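Local coordinates for probable sugar ABC transporter, sugar-binding protein (Streptococcus pneumoniae, PDB 2W7Y) that binds the blood group A-trisaccharide as the solute-binding protein of a probable sugar ABC transporter, presumably handing the glycan on for uptake, at residues K57-L62 with E343-N348; D64-E69 with V75-T80. All coordinates share one frame; numbering follows the deposited sequence.

Both contacts use helix 54-69, contact 1 its earlier turns and contact 2 its later ones, and their centres lie about 16 Å apart on the same side of the chain's centre. Contact 2 joins neighbours in sequence, the helix and the strand 76-81 that follows it, at an outer strand of a four-stranded mixed sheet. The segments of contact 1 are 281 residues apart in sequence; it brings the loop after helix 335-343 back to the helix, so contact 2 is nested inside the loop it closes. One helix is thus tied at one end to its own sheet and at the other to a much later segment that borders the bound glycan.

Contact 1 (K57-L62 with E343-N348); sequences KTMRDL and EKVGAN
T58 OG1 is held between P54 O, one turn back in the helix, and a water 2.7 Å away, which donates a hydrogen bond of 3.0 Å to K344 O. T58 suits this place because its two branches divide the work. The hydroxyl stays beside the backbone N, while CG2, anti to that N (chi1 -57° for OG1), reaches the loop. There the methyl packs against K344 CB at 3.8 Å and V345 CG2 at 3.9 Å. K344 gives only the base of its chain to the contact, and its charged end leads away.

The buried part belongs to M59, a selenomethionine, and V345. Bent at chi2 (-64°), the flexible M59 chain brings its end across the valine nearly at a right angle, with SE 3.7 Å from V345 CG2 and CE against both methyls. Y46, Q155 and I341 also touch M59. Just beyond, G346 has the backbone of an inverse gamma turn, whose closing bond is weak, and leads into A347, which touches the bound galactose. The contact therefore joins a helix to a turn at the edge of the glycan pocket of this solute-binding protein.

Contact 2 (D64-E69 with V75-T80); sequences DKFAEE and VEFKPT
The ring of F66 turns its edge to a face of F77, with planes at 73° and centroids 4.8 Å apart: a T-shaped pair. F66 CD2 stands over that face, displaced toward the rim and 3.6 Å from F77 CG, with CE2 over the same face, nearest F77 CD1. At the edge of the F77 ring, near its plane, lies the methyl of A67. Both phenylalanines have CG anti to the backbone N (chi1 -174° in F77), which carries each ring out from its backbone into the shared layer between helix and sheet.

A67 is small enough for the backbones to draw close here, its CA 5.0 Å from that of F77. Its CB rests 3.9 Å from F77 CB and also lies against the carbonyl O of F77. At the D64 end of the helical segment, the P79 ring lies loosely by the D64 backbone, P79 CG to D64 N at 4.4 Å. The short axes of helix and strand run nearly antiparallel, at 168°: this contact packs the helix of a beta-alpha-beta crossover (strand 39-44, helix 54-69, strand 76-81) on its second strand.

F42, F328 and Y331 add further rings, F328 meeting both phenylalanines and the others one each. With apolar and aromatic side chains meeting across the interface, cohesion probably comes mainly from burial of carbon surface and from the weakly polar attraction of ring C-H edges for a ring face.

Contact 1 (K57-L62 with E343-N348)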
loop_
_atom_site.group_PDB
_atom_site.type_symbol
_atom_site.label_atom_id
_atom_site.label_comp_id
_atom_site.label_asym_id
_atom_site.label_seq_id
_atom_site.Cartn_x
_atom_site.Cartn_y
_atom_site.Cartn_z
ATOM N N LYS A 57 -2.927 -12.482 -14.102
ATOM C CA LYS A 57 -3.736 -13.098 -15.148
ATOM C C LYS A 57 -5.230 -12.932 -14.860
ATOM O O LYS A 57 -6.012 -12.632 -15.767
ATOM C CB LYS A 57 -3.379 -14.584 -15.274
ATOM C CG LYS A 57 -3.465 -15.146 -16.685
ATOM C CD LYS A 57 -4.862 -15.607 -17.034
ATOM C CE LYS A 57 -4.990 -15.892 -18.516
ATOM N NZ LYS A 57 -6.351 -16.379 -18.845
ATOM N N THR A 58 -5.616 -13.135 -13.599
ATOM C CA THR A 58 -6.987 -12.910 -13.147
ATOM C C THR A 58 -7.422 -11.471 -13.441
ATOM O O THR A 58 -8.508 -11.248 -13.980
ATOM C CB THR A 58 -7.142 -13.205 -11.640
ATOM O OG1 THR A 58 -6.729 -14.550 -11.367
ATOM C CG2 THR A 58 -8.586 -13.022 -11.192
HETATM N N MSE A 59 -6.563 -10.511 -13.100
HETATM C CA MSE A 59 -6.830 -9.094 -13.344
HETATM C C MSE A 59 -6.973 -8.785 -14.831
HETATM O O MSE A 59 -7.905 -8.089 -15.228
HETATM C CB MSE A 59 -5.727 -8.218 -12.745
HETATM C CG MSE A 59 -5.637 -8.247 -11.239
HETATM SE SE MSE A 59 -7.213 -7.541 -10.343
HETATM C CE MSE A 59 -6.374 -7.237 -8.640
ATOM N N ARG A 60 -6.044 -9.304 -15.639
ATOM C CA ARG A 60 -6.079 -9.142 -17.098
ATOM C C ARG A 60 -7.330 -9.764 -17.721
ATOM O O ARG A 60 -7.848 -9.253 -18.718
ATOM C CB ARG A 60 -4.818 -9.720 -17.760
ATOM C CG ARG A 60 -3.533 -8.951 -17.459
ATOM C CD ARG A 60 -2.390 -9.318 -18.412
ATOM N NE ARG A 60 -2.009 -10.730 -18.351
ATOM C CZ ARG A 60 -1.111 -11.242 -17.514
ATOM N NH1 ARG A 60 -0.482 -10.469 -16.640
ATOM N NH2 ARG A 60 -0.843 -12.540 -17.551
ATOM N N ASP A 61 -7.807 -10.862 -17.134
ATOM C CA ASP A 61 -9.067 -11.484 -17.558
ATOM C C ASP A 61 -10.256 -10.572 -17.274
ATOM O O ASP A 61 -11.169 -10.467 -18.092
ATOM C CB ASP A 61 -9.268 -12.850 -16.889
ATOM C CG ASP A 61 -8.379 -13.935 -17.481
ATOM O OD1 ASP A 61 -7.849 -13.742 -18.595
ATOM O OD2 ASP A 61 -8.213 -14.987 -16.828
ATOM N N LEU A 62 -10.229 -9.917 -16.115
ATOM C CA LEU A 62 -11.222 -8.911 -15.735
ATOM C C LEU A 62 -11.279 -7.740 -16.716
ATOM O O LEU A 62 -12.360 -7.254 -17.037
ATOM C CB LEU A 62 -10.929 -8.385 -14.320
ATOM C CG LEU A 62 -11.743 -8.827 -13.092
ATOM C CD1 LEU A 62 -12.147 -10.293 -13.125
ATOM C CD2 LEU A 62 -10.977 -8.501 -11.807
ATOM N N GLU A 343 -11.975 -13.256 -3.689
ATOM C CA GLU A 343 -11.844 -14.720 -3.769
ATOM C C GLU A 343 -10.707 -15.235 -4.662
ATOM O O GLU A 343 -10.019 -16.187 -4.293
ATOM C CB GLU A 343 -13.168 -15.360 -4.202
ATOM C CG GLU A 343 -14.305 -15.220 -3.199
ATOM C CD GLU A 343 -15.519 -16.057 -3.565
ATOM O OE1 GLU A 343 -16.186 -16.568 -2.640
ATOM O OE2 GLU A 343 -15.810 -16.213 -4.772
ATOM N N LYS A 344 -10.537 -14.633 -5.838
ATOM C CA LYS A 344 -9.502 -15.050 -6.790
ATOM C C LYS A 344 -8.224 -14.238 -6.607
ATOM O O LYS A 344 -7.136 -14.797 -6.450
ATOM C CB LYS A 344 -10.006 -14.937 -8.231
ATOM C CG LYS A 344 -10.556 -16.228 -8.813
ATOM C CD LYS A 344 -11.951 -16.542 -8.299
ATOM C CE LYS A 344 -12.349 -17.972 -8.630
ATOM N NZ LYS A 344 -11.470 -18.969 -7.951
ATOM N N VAL A 345 -8.370 -12.919 -6.658
ATOM C CA VAL A 345 -7.326 -12.004 -6.234
ATOM C C VAL A 345 -7.397 -12.061 -4.718
ATOM O O VAL A 345 -8.476 -11.944 -4.145
ATOM C CB VAL A 345 -7.620 -10.561 -6.719
ATOM C CG1 VAL A 345 -6.505 -9.607 -6.307
ATOM C CG2 VAL A 345 -7.863 -10.530 -8.230
ATOM N N GLY A 346 -6.278 -12.277 -4.049
ATOM C CA GLY A 346 -6.349 -12.386 -2.592
ATOM C C GLY A 346 -6.214 -11.030 -1.936
ATOM O O GLY A 346 -5.299 -10.818 -1.155
ATOM N N ALA A 347 -7.123 -10.112 -2.260
ATOM C CA ALA A 347 -7.049 -8.737 -1.765
ATOM C C ALA A 347 -8.327 -8.272 -1.067
ATOM O O ALA A 347 -9.367 -8.928 -1.157
ATOM C CB ALA A 347 -6.685 -7.797 -2.899
ATOM N N ASN A 348 -8.227 -7.149 -0.357
ATOM C CA ASN A 348 -9.362 -6.534 0.327
ATOM C C ASN A 348 -10.153 -5.629 -0.630
ATOM O O ASN A 348 -9.636 -4.611 -1.096
ATOM C CB ASN A 348 -8.893 -5.751 1.562
ATOM C CG ASN A 348 -10.052 -5.264 2.436
ATOM O OD1 ASN A 348 -11.120 -5.874 2.483
ATOM N ND2 ASN A 348 -9.828 -4.169 3.148
HETATM O O HOH W 1 -5.590 -15.038 -8.958
#

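Contact 2 (D64-E69 with V75-T80)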
loop_
_atom_site.group_PDB
_atom_site.type_symbol
_atom_site.label_atom_id
_atom_site.label_comp_id
_atom_site.label_asym_id
_atom_site.label_seq_id
_atom_site.Cartn_x
_atom_site.Cartn_y
_atom_site.Cartn_z
ATOM N N ASP A 64 -10.055 -7.389 -20.147
ATOM C CA ASP A 64 -10.446 -7.620 -21.543
ATOM C C ASP A 64 -11.837 -8.249 -21.679
ATOM O O ASP A 64 -12.377 -8.351 -22.780
ATOM C CB ASP A 64 -9.364 -8.382 -22.339
ATOM C CG ASP A 64 -8.906 -9.650 -21.658
ATOM O OD1 ASP A 64 -9.666 -10.209 -20.844
ATOM O OD2 ASP A 64 -7.773 -10.091 -21.947
ATOM N N LYS A 65 -12.400 -8.653 -20.544
ATOM C CA LYS A 65 -13.801 -9.036 -20.427
ATOM C C LYS A 65 -14.689 -7.786 -20.467
ATOM O O LYS A 65 -15.792 -7.815 -21.023
ATOM C CB LYS A 65 -13.990 -9.838 -19.136
ATOM C CG LYS A 65 -15.396 -9.941 -18.568
ATOM C CD LYS A 65 -15.363 -10.875 -17.361
ATOM C CE LYS A 65 -16.258 -10.392 -16.235
ATOM N NZ LYS A 65 -15.978 -11.126 -14.964
ATOM N N PHE A 66 -14.192 -6.695 -19.880
ATOM C CA PHE A 66 -14.817 -5.375 -20.008
ATOM C C PHE A 66 -14.748 -4.886 -21.459
ATOM O O PHE A 66 -15.710 -4.316 -21.970
ATOM C CB PHE A 66 -14.148 -4.359 -19.067
ATOM C CG PHE A 66 -14.652 -2.945 -19.231
ATOM C CD1 PHE A 66 -15.746 -2.494 -18.500
ATOM C CD2 PHE A 66 -14.029 -2.064 -20.110
ATOM C CE1 PHE A 66 -16.215 -1.197 -18.642
ATOM C CE2 PHE A 66 -14.497 -0.758 -20.263
ATOM C CZ PHE A 66 -15.589 -0.326 -19.528
ATOM N N ALA A 67 -13.607 -5.115 -22.108
ATOM C CA ALA A 67 -13.401 -4.723 -23.501
ATOM C C ALA A 67 -14.393 -5.401 -24.455
ATOM O O ALA A 67 -14.934 -4.755 -25.355
ATOM C CB ALA A 67 -11.969 -5.006 -23.922
ATOM N N GLU A 68 -14.630 -6.696 -24.243
ATOM C CA GLU A 68 -15.572 -7.474 -25.055
ATOM C C GLU A 68 -17.027 -7.089 -24.775
ATOM O O GLU A 68 -17.896 -7.211 -25.643
ATOM C CB GLU A 68 -15.365 -8.977 -24.829
ATOM C CG GLU A 68 -14.058 -9.532 -25.399
ATOM C CD GLU A 68 -13.944 -9.369 -26.911
ATOM O OE1 GLU A 68 -14.869 -9.806 -27.638
ATOM O OE2 GLU A 68 -12.923 -8.805 -27.371
ATOM N N GLU A 69 -17.268 -6.624 -23.552
ATOM C CA GLU A 69 -18.566 -6.129 -23.101
ATOM C C GLU A 69 -18.930 -4.828 -23.817
ATOM O O GLU A 69 -20.106 -4.469 -23.909
ATOM C CB GLU A 69 -18.484 -5.878 -21.597
ATOM C CG GLU A 69 -19.765 -6.014 -20.815
ATOM C CD GLU A 69 -19.512 -5.886 -19.324
ATOM O OE1 GLU A 69 -19.541 -6.924 -18.626
ATOM O OE2 GLU A 69 -19.254 -4.752 -18.853
ATOM N N VAL A 75 -16.065 3.288 -29.019
ATOM C CA VAL A 75 -14.757 3.437 -28.379
ATOM C C VAL A 75 -14.301 2.080 -27.848
ATOM O O VAL A 75 -15.044 1.411 -27.126
ATOM C CB VAL A 75 -14.787 4.475 -27.220
ATOM C CG1 VAL A 75 -13.392 4.664 -26.618
ATOM C CG2 VAL A 75 -15.344 5.814 -27.693
ATOM N N GLU A 76 -13.088 1.671 -28.213
ATOM C CA GLU A 76 -12.568 0.382 -27.760
ATOM C C GLU A 76 -11.620 0.510 -26.566
ATOM O O GLU A 76 -10.823 1.446 -26.474
ATOM C CB GLU A 76 -11.935 -0.418 -28.910
ATOM C CG GLU A 76 -10.460 -0.146 -29.182
ATOM C CD GLU A 76 -9.810 -1.232 -30.027
ATOM O OE1 GLU A 76 -10.382 -1.595 -31.081
ATOM O OE2 GLU A 76 -8.723 -1.718 -29.641
ATOM N N PHE A 77 -11.735 -0.447 -25.655
ATOM C CA PHE A 77 -10.949 -0.478 -24.435
ATOM C C PHE A 77 -9.657 -1.252 -24.681
ATOM O O PHE A 77 -9.682 -2.382 -25.181
ATOM C CB PHE A 77 -11.773 -1.120 -23.315
ATOM C CG PHE A 77 -11.119 -1.068 -21.965
ATOM C CD1 PHE A 77 -11.078 0.121 -21.241
ATOM C CD2 PHE A 77 -10.556 -2.209 -21.410
ATOM C CE1 PHE A 77 -10.479 0.171 -19.992
ATOM C CE2 PHE A 77 -9.954 -2.163 -20.155
ATOM C CZ PHE A 77 -9.923 -0.971 -19.450
ATOM N N LYS A 78 -8.530 -0.628 -24.343
ATOM C CA LYS A 78 -7.216 -1.231 -24.559
ATOM C C LYS A 78 -6.369 -1.273 -23.280
ATOM O O LYS A 78 -5.749 -0.274 -22.910
ATOM C CB LYS A 78 -6.468 -0.521 -25.698
ATOM C CG LYS A 78 -5.110 -1.130 -26.054
ATOM C CD LYS A 78 -5.255 -2.517 -26.666
ATOM C CE LYS A 78 -3.912 -3.206 -26.827
ATOM N NZ LYS A 78 -4.067 -4.550 -27.455
ATOM N N PRO A 79 -6.351 -2.434 -22.599
ATOM C CA PRO A 79 -5.472 -2.610 -21.451
ATOM C C PRO A 79 -4.014 -2.790 -21.894
ATOM O O PRO A 79 -3.720 -3.587 -22.795
ATOM C CB PRO A 79 -6.002 -3.886 -20.779
ATOM C CG PRO A 79 -7.265 -4.259 -21.513
ATOM C CD PRO A 79 -7.153 -3.641 -22.865
ATOM N N THR A 80 -3.122 -2.031 -21.262
ATOM C CA THR A 80 -1.699 -2.083 -21.548
ATOM C C THR A 80 -0.945 -2.403 -20.260
ATOM O O THR A 80 -0.847 -1.552 -19.371
ATOM C CB THR A 80 -1.191 -0.753 -22.157
ATOM O OG1 THR A 80 -1.998 -0.404 -23.291
ATOM C CG2 THR A 80 0.258 -0.877 -22.599
#